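Local coordinates for protein methylaspartate ammonia-lyase (Citrobacter amalonaticus, PDB 1KKO) that catalyses the reversible anti elimination of ammonia from L-threo-3-methylaspartate to give mesaconate, using magnesium as cofactor, at residues H232-I237 with G267-I272; E256-L261 with S300-V305. All blocks are in the same frame, centred on the assembly; numbering follows the deposited sequence.

Contact 1: residues H232-I237 with G267-I272; sequences HPTLHI and GLPLYI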
loop_
_atom_site.group_PDB
_atom_site.type_symbol
_atom_site.label_atom_id
_atom_site.label_comp_id
_atom_site.label_asym_id
_atom_site.label_seq_id
_atom_site.Cartn_x
_atom_site.Cartn_y
_atom_site.Cartn_z
ATOM N N HIS A 232 -2.502 -24.602 6.151
ATOM C CA HIS A 232 -1.247 -25.198 6.592
ATOM C C HIS A 232 -0.111 -24.399 5.964
ATOM O O HIS A 232 0.564 -24.877 5.046
ATOM C CB HIS A 232 -1.208 -26.659 6.114
ATOM C CG HIS A 232 -0.143 -27.498 6.754
ATOM N ND1 HIS A 232 1.056 -27.776 6.139
ATOM C CD2 HIS A 232 -0.125 -28.167 7.931
ATOM C CE1 HIS A 232 1.782 -28.554 6.924
ATOM N NE2 HIS A 232 1.089 -28.804 8.019
ATOM N N PRO A 233 0.100 -23.174 6.431
ATOM C CA PRO A 233 1.111 -22.315 5.811
ATOM C C PRO A 233 2.534 -22.724 6.146
ATOM O O PRO A 233 2.791 -23.515 7.048
ATOM C CB PRO A 233 0.820 -20.955 6.435
ATOM C CG PRO A 233 0.324 -21.311 7.776
ATOM C CD PRO A 233 -0.587 -22.482 7.534
ATOM N N THR A 234 3.461 -22.155 5.393
ATOM C CA THR A 234 4.884 -22.334 5.654
ATOM C C THR A 234 5.391 -21.199 6.522
ATOM O O THR A 234 4.972 -20.053 6.356
ATOM C CB THR A 234 5.634 -22.359 4.325
ATOM O OG1 THR A 234 5.350 -23.599 3.675
ATOM C CG2 THR A 234 7.149 -22.341 4.503
ATOM N N LEU A 235 6.282 -21.521 7.454
ATOM C CA LEU A 235 6.905 -20.526 8.316
ATOM C C LEU A 235 8.257 -20.138 7.739
ATOM O O LEU A 235 9.043 -20.992 7.341
ATOM C CB LEU A 235 7.072 -21.072 9.729
ATOM C CG LEU A 235 5.807 -21.676 10.343
ATOM C CD1 LEU A 235 6.099 -22.079 11.784
ATOM C CD2 LEU A 235 4.637 -20.704 10.258
ATOM N N HIS A 236 8.519 -18.839 7.684
ATOM C CA HIS A 236 9.758 -18.318 7.114
ATOM C C HIS A 236 10.126 -17.139 7.996
ATOM O O HIS A 236 9.384 -16.160 8.095
ATOM C CB HIS A 236 9.489 -17.931 5.662
ATOM C CG HIS A 236 10.636 -17.322 4.919
ATOM N ND1 HIS A 236 10.767 -17.463 3.556
ATOM C CD2 HIS A 236 11.647 -16.515 5.315
ATOM C CE1 HIS A 236 11.812 -16.768 3.145
ATOM N NE2 HIS A 236 12.362 -16.177 4.191
ATOM N N ILE A 237 11.253 -17.271 8.684
ATOM C CA ILE A 237 11.713 -16.282 9.639
ATOM C C ILE A 237 13.125 -15.853 9.277
ATOM O O ILE A 237 13.975 -16.689 8.994
ATOM C CB ILE A 237 11.662 -16.878 11.063
ATOM C CG1 ILE A 237 10.200 -17.145 11.462
ATOM C CG2 ILE A 237 12.361 -15.958 12.062
ATOM C CD1 ILE A 237 10.027 -17.999 12.716
ATOM N N GLY A 267 4.595 -29.256 12.615
ATOM C CA GLY A 267 4.233 -29.800 11.321
ATOM C C GLY A 267 4.218 -28.812 10.163
ATOM O O GLY A 267 4.132 -29.217 9.011
ATOM N N LEU A 268 4.290 -27.518 10.462
ATOM C CA LEU A 268 4.337 -26.496 9.422
ATOM C C LEU A 268 5.777 -26.426 8.920
ATOM O O LEU A 268 6.696 -26.391 9.730
ATOM C CB LEU A 268 3.904 -25.146 9.998
ATOM C CG LEU A 268 2.515 -25.131 10.648
ATOM C CD1 LEU A 268 2.207 -23.793 11.307
ATOM C CD2 LEU A 268 1.444 -25.477 9.638
ATOM N N PRO A 269 5.996 -26.412 7.607
ATOM C CA PRO A 269 7.365 -26.325 7.088
ATOM C C PRO A 269 8.056 -25.077 7.600
ATOM O O PRO A 269 7.407 -24.041 7.732
ATOM C CB PRO A 269 7.172 -26.249 5.576
ATOM C CG PRO A 269 5.798 -26.762 5.311
ATOM C CD PRO A 269 4.994 -26.460 6.528
ATOM N N LEU A 270 9.344 -25.178 7.893
ATOM C CA LEU A 270 10.089 -24.067 8.455
ATOM C C LEU A 270 11.295 -23.713 7.604
ATOM O O LEU A 270 12.068 -24.579 7.189
ATOM C CB LEU A 270 10.530 -24.394 9.886
ATOM C CG LEU A 270 11.357 -23.336 10.615
ATOM C CD1 LEU A 270 10.537 -22.069 10.856
ATOM C CD2 LEU A 270 11.881 -23.892 11.935
ATOM N N TYR A 271 11.424 -22.410 7.349
ATOM C CA TYR A 271 12.554 -21.837 6.647
ATOM C C TYR A 271 13.189 -20.767 7.528
ATOM O O TYR A 271 12.473 -19.942 8.115
ATOM C CB TYR A 271 12.091 -21.156 5.369
ATOM C CG TYR A 271 11.759 -22.069 4.217
ATOM C CD1 TYR A 271 10.635 -22.874 4.238
ATOM C CD2 TYR A 271 12.568 -22.115 3.097
ATOM C CE1 TYR A 271 10.330 -23.717 3.170
ATOM C CE2 TYR A 271 12.257 -22.929 2.008
ATOM C CZ TYR A 271 11.137 -23.722 2.054
ATOM O OH TYR A 271 10.831 -24.531 0.975
ATOM N N ILE A 272 14.520 -20.777 7.605
ATOM C CA ILE A 272 15.258 -19.754 8.333
ATOM C C ILE A 272 16.145 -19.008 7.349
ATOM O O ILE A 272 17.013 -19.598 6.716
ATOM C CB ILE A 272 16.123 -20.373 9.449
ATOM C CG1 ILE A 272 15.256 -21.086 10.492
ATOM C CG2 ILE A 272 17.009 -19.294 10.098
ATOM C CD1 ILE A 272 14.298 -20.197 11.267
#

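Contact 2: residues E256-L261 with S300-V305; sequences EYIASL and SGVKIV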
loop_
_atom_site.group_PDB
_atom_site.type_symbol
_atom_site.label_atom_id
_atom_site.label_comp_id
_atom_site.label_asym_id
_atom_site.label_seq_id
_atom_site.Cartn_x
_atom_site.Cartn_y
_atom_site.Cartn_z
ATOM N N GLU A 256 22.622 -27.378 14.386
ATOM C CA GLU A 256 21.979 -28.072 15.492
ATOM C C GLU A 256 20.810 -27.255 16.028
ATOM O O GLU A 256 19.724 -27.782 16.256
ATOM C CB GLU A 256 22.979 -28.333 16.624
ATOM C CG GLU A 256 22.344 -28.900 17.886
ATOM C CD GLU A 256 23.310 -28.969 19.054
ATOM O OE1 GLU A 256 24.297 -28.203 19.072
ATOM O OE2 GLU A 256 23.075 -29.791 19.961
ATOM N N TYR A 257 21.050 -25.967 16.254
ATOM C CA TYR A 257 20.013 -25.093 16.785
ATOM C C TYR A 257 18.847 -24.952 15.802
ATOM O O TYR A 257 17.687 -25.063 16.181
ATOM C CB TYR A 257 20.573 -23.712 17.113
ATOM C CG TYR A 257 19.471 -22.727 17.408
ATOM C CD1 TYR A 257 18.760 -22.795 18.596
ATOM C CD2 TYR A 257 19.100 -21.772 16.473
ATOM C CE1 TYR A 257 17.728 -21.917 18.864
ATOM C CE2 TYR A 257 18.069 -20.886 16.730
ATOM C CZ TYR A 257 17.386 -20.957 17.927
ATOM O OH TYR A 257 16.366 -20.067 18.178
ATOM N N ILE A 258 19.166 -24.688 14.541
ATOM C CA ILE A 258 18.134 -24.536 13.519
ATOM C C ILE A 258 17.285 -25.802 13.442
ATOM O O ILE A 258 16.061 -25.741 13.389
ATOM C CB ILE A 258 18.786 -24.212 12.163
ATOM C CG1 ILE A 258 19.352 -22.789 12.175
ATOM C CG2 ILE A 258 17.777 -24.347 11.028
ATOM C CD1 ILE A 258 20.336 -22.522 11.087
ATOM N N ALA A 259 17.932 -26.962 13.454
ATOM C CA ALA A 259 17.201 -28.224 13.399
ATOM C C ALA A 259 16.265 -28.384 14.600
ATOM O O ALA A 259 15.167 -28.938 14.482
ATOM C CB ALA A 259 18.180 -29.387 13.331
ATOM N N SER A 260 16.703 -27.895 15.759
ATOM C CA SER A 260 15.915 -28.005 16.981
ATOM C C SER A 260 14.621 -27.196 16.931
ATOM O O SER A 260 13.712 -27.421 17.725
ATOM C CB SER A 260 16.746 -27.592 18.209
ATOM O OG SER A 260 16.824 -26.184 18.367
ATOM N N LEU A 261 14.533 -26.248 16.001
ATOM C CA LEU A 261 13.324 -25.443 15.880
ATOM C C LEU A 261 12.194 -26.187 15.174
ATOM O O LEU A 261 11.037 -25.785 15.286
ATOM C CB LEU A 261 13.617 -24.142 15.139
ATOM C CG LEU A 261 14.587 -23.176 15.820
ATOM C CD1 LEU A 261 14.848 -21.990 14.911
ATOM C CD2 LEU A 261 14.065 -22.694 17.143
ATOM N N SER A 300 17.384 -33.154 9.205
ATOM C CA SER A 300 16.442 -32.073 9.486
ATOM C C SER A 300 15.595 -31.708 8.274
ATOM O O SER A 300 16.067 -31.721 7.147
ATOM C CB SER A 300 17.193 -30.823 9.935
ATOM O OG SER A 300 16.280 -29.773 10.227
ATOM N N GLY A 301 14.346 -31.343 8.527
ATOM C CA GLY A 301 13.470 -30.885 7.465
ATOM C C GLY A 301 13.453 -29.368 7.356
ATOM O O GLY A 301 12.725 -28.820 6.527
ATOM N N VAL A 302 14.250 -28.694 8.180
ATOM C CA VAL A 302 14.292 -27.232 8.173
ATOM C C VAL A 302 15.198 -26.761 7.045
ATOM O O VAL A 302 16.264 -27.313 6.816
ATOM C CB VAL A 302 14.788 -26.653 9.514
ATOM C CG1 VAL A 302 14.749 -25.123 9.486
ATOM C CG2 VAL A 302 13.958 -27.173 10.677
ATOM N N LYS A 303 14.773 -25.714 6.346
ATOM C CA LYS A 303 15.534 -25.201 5.216
ATOM C C LYS A 303 16.132 -23.830 5.514
ATOM O O LYS A 303 15.609 -23.109 6.344
ATOM C CB LYS A 303 14.633 -25.130 3.984
ATOM C CG LYS A 303 14.249 -26.511 3.451
ATOM C CD LYS A 303 13.286 -26.398 2.290
ATOM C CE LYS A 303 12.900 -27.740 1.712
ATOM N NZ LYS A 303 11.811 -27.563 0.715
ATOM N N ILE A 304 17.232 -23.496 4.849
ATOM C CA ILE A 304 17.834 -22.168 5.012
ATOM C C ILE A 304 17.816 -21.401 3.693
ATOM O O ILE A 304 17.852 -21.975 2.595
ATOM C CB ILE A 304 19.252 -22.197 5.658
ATOM C CG1 ILE A 304 20.252 -22.972 4.803
ATOM C CG2 ILE A 304 19.165 -22.735 7.086
ATOM C CD1 ILE A 304 21.703 -22.761 5.221
ATOM N N VAL A 305 17.743 -20.081 3.844
ATOM C CA VAL A 305 17.619 -19.153 2.739
ATOM C C VAL A 305 18.789 -18.170 2.738
ATOM O O VAL A 305 19.050 -17.507 3.745
ATOM C CB VAL A 305 16.316 -18.336 2.866
ATOM C CG1 VAL A 305 16.086 -17.502 1.607
ATOM C CG2 VAL A 305 15.133 -19.237 3.134
HETATM O O HOH W 1 15.011 -30.689 12.443
#

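Contact 1: residues H232-I237 with G267-I272
Two neighbouring parallel strands of the TIM barrel meet here, Leu235, His236 and Ile237 pairing with Leu270, Tyr271 and Ile272. Three backbone hydrogen bonds stitch them: Leu235 N to Pro269 O at 2.8 Å, Tyr271 N to Leu235 O, and Ile237 N to Tyr271 O at 3.0 Å. Ahead of the paired residues, the His232 ring lies beneath a methyl of Leu268, whose CD2 sits 3.7 Å from the ring centroid in a CH-pi contact over one face, while Gly267 O approaches the ring edge, 3.2 Å from His232 CE1. With His232 CG turned anti to the backbone N (chi1 -166°), the ring reaches across to Gly267 and Leu268. Pro233 O is buried against Leu268 CD2 at 3.5 Å and has no polar partner. On the barrel-lumen face, Thr234 CG2 meets Tyr271 CD1 obliquely at 3.5 Å, and His236 CG packs by the tyrosine's CB. His236 ND1 hydrogen-bonds Arg382 and NE2 the magnesium ligand Glu273, so this face lies at the edge of the metal site; Tyr271 OH is held by Glu354 and Lys303. The other face carries Leu235 CB against Leu270 CD1 at 3.8 Å, with Leu235 and Ile237 covered by helix 209-225. Strand 191-194 flanks one side of the pair and strand 303-306 the other.

Contact 2: residues E256-L261 with S300-V305
Ile258 and Val302 meet through branches that their first torsions aim at each other: Ile258 CG1 stands beside the backbone N (chi1 -71°), which leaves CG2 anti to that N, and Val302 CG1 is likewise anti to its own N (chi1 -177°). The two methyls, Ile258 CG2 and Val302 CG1, come within 3.5 Å, tighter than usual van der Waals contact, as the side chains cross at a slant. Val302 CG2 rests 3.7 Å from Ile258 O. Farther along the segment, Ile258 CD1 reaches Ile304 CG2 at 4.2 Å, these two side chains crossing at about a right angle. Beside this apolar patch Ala259 of helix 251-260 meets Ser300: Ala259 CB lies 3.7 Å from Ser300 OG, and Ser300 CB packs on the same methyl. Ser300 OG accepts from Val302 N at 3.1 Å, making an ST turn, and donates to a water 2.7 Å from OG; that water in turn donates to Ala259 O. Helix 281-298, which comes before the 300-305 segment in the chain, packs against Ala259, Ser300 and Ile304, so the contact seats a barrel helix on the strand after next in sequence. No direct hydrogen bond crosses the interface. Hydrophobic packing carries its buried part, whereas one water links the carbonyl Ala259 O to the side chain of Ser300, so that Ala259 O gains a partner and the hydroxyl, gripped by both Val302 N and the water, is probably restricted in its rotation.

In the fold
Both contacts are largely buried in the same barrel domain, and they join at strand 270-273: contact 1 pairs it with strand 234-238, while strand 303-306 of contact 2 is its other neighbour. Ile272 probably bonds through N to Lys303 O and through O to Val305 N, continuing the sheet from one contact into the next. Contact 1 is a strand pair held by backbone hydrogen bonds, with one face turned to the magnesium site. Contact 2 packs helix 251-260 against the outer face of the sheet, on the segment leading into strand 303-306, by apolar contacts and a single water bridge, burying much less surface. Along the chain their segments alternate, because helix 251-260 reaches past strand 270-273 to the strand after it.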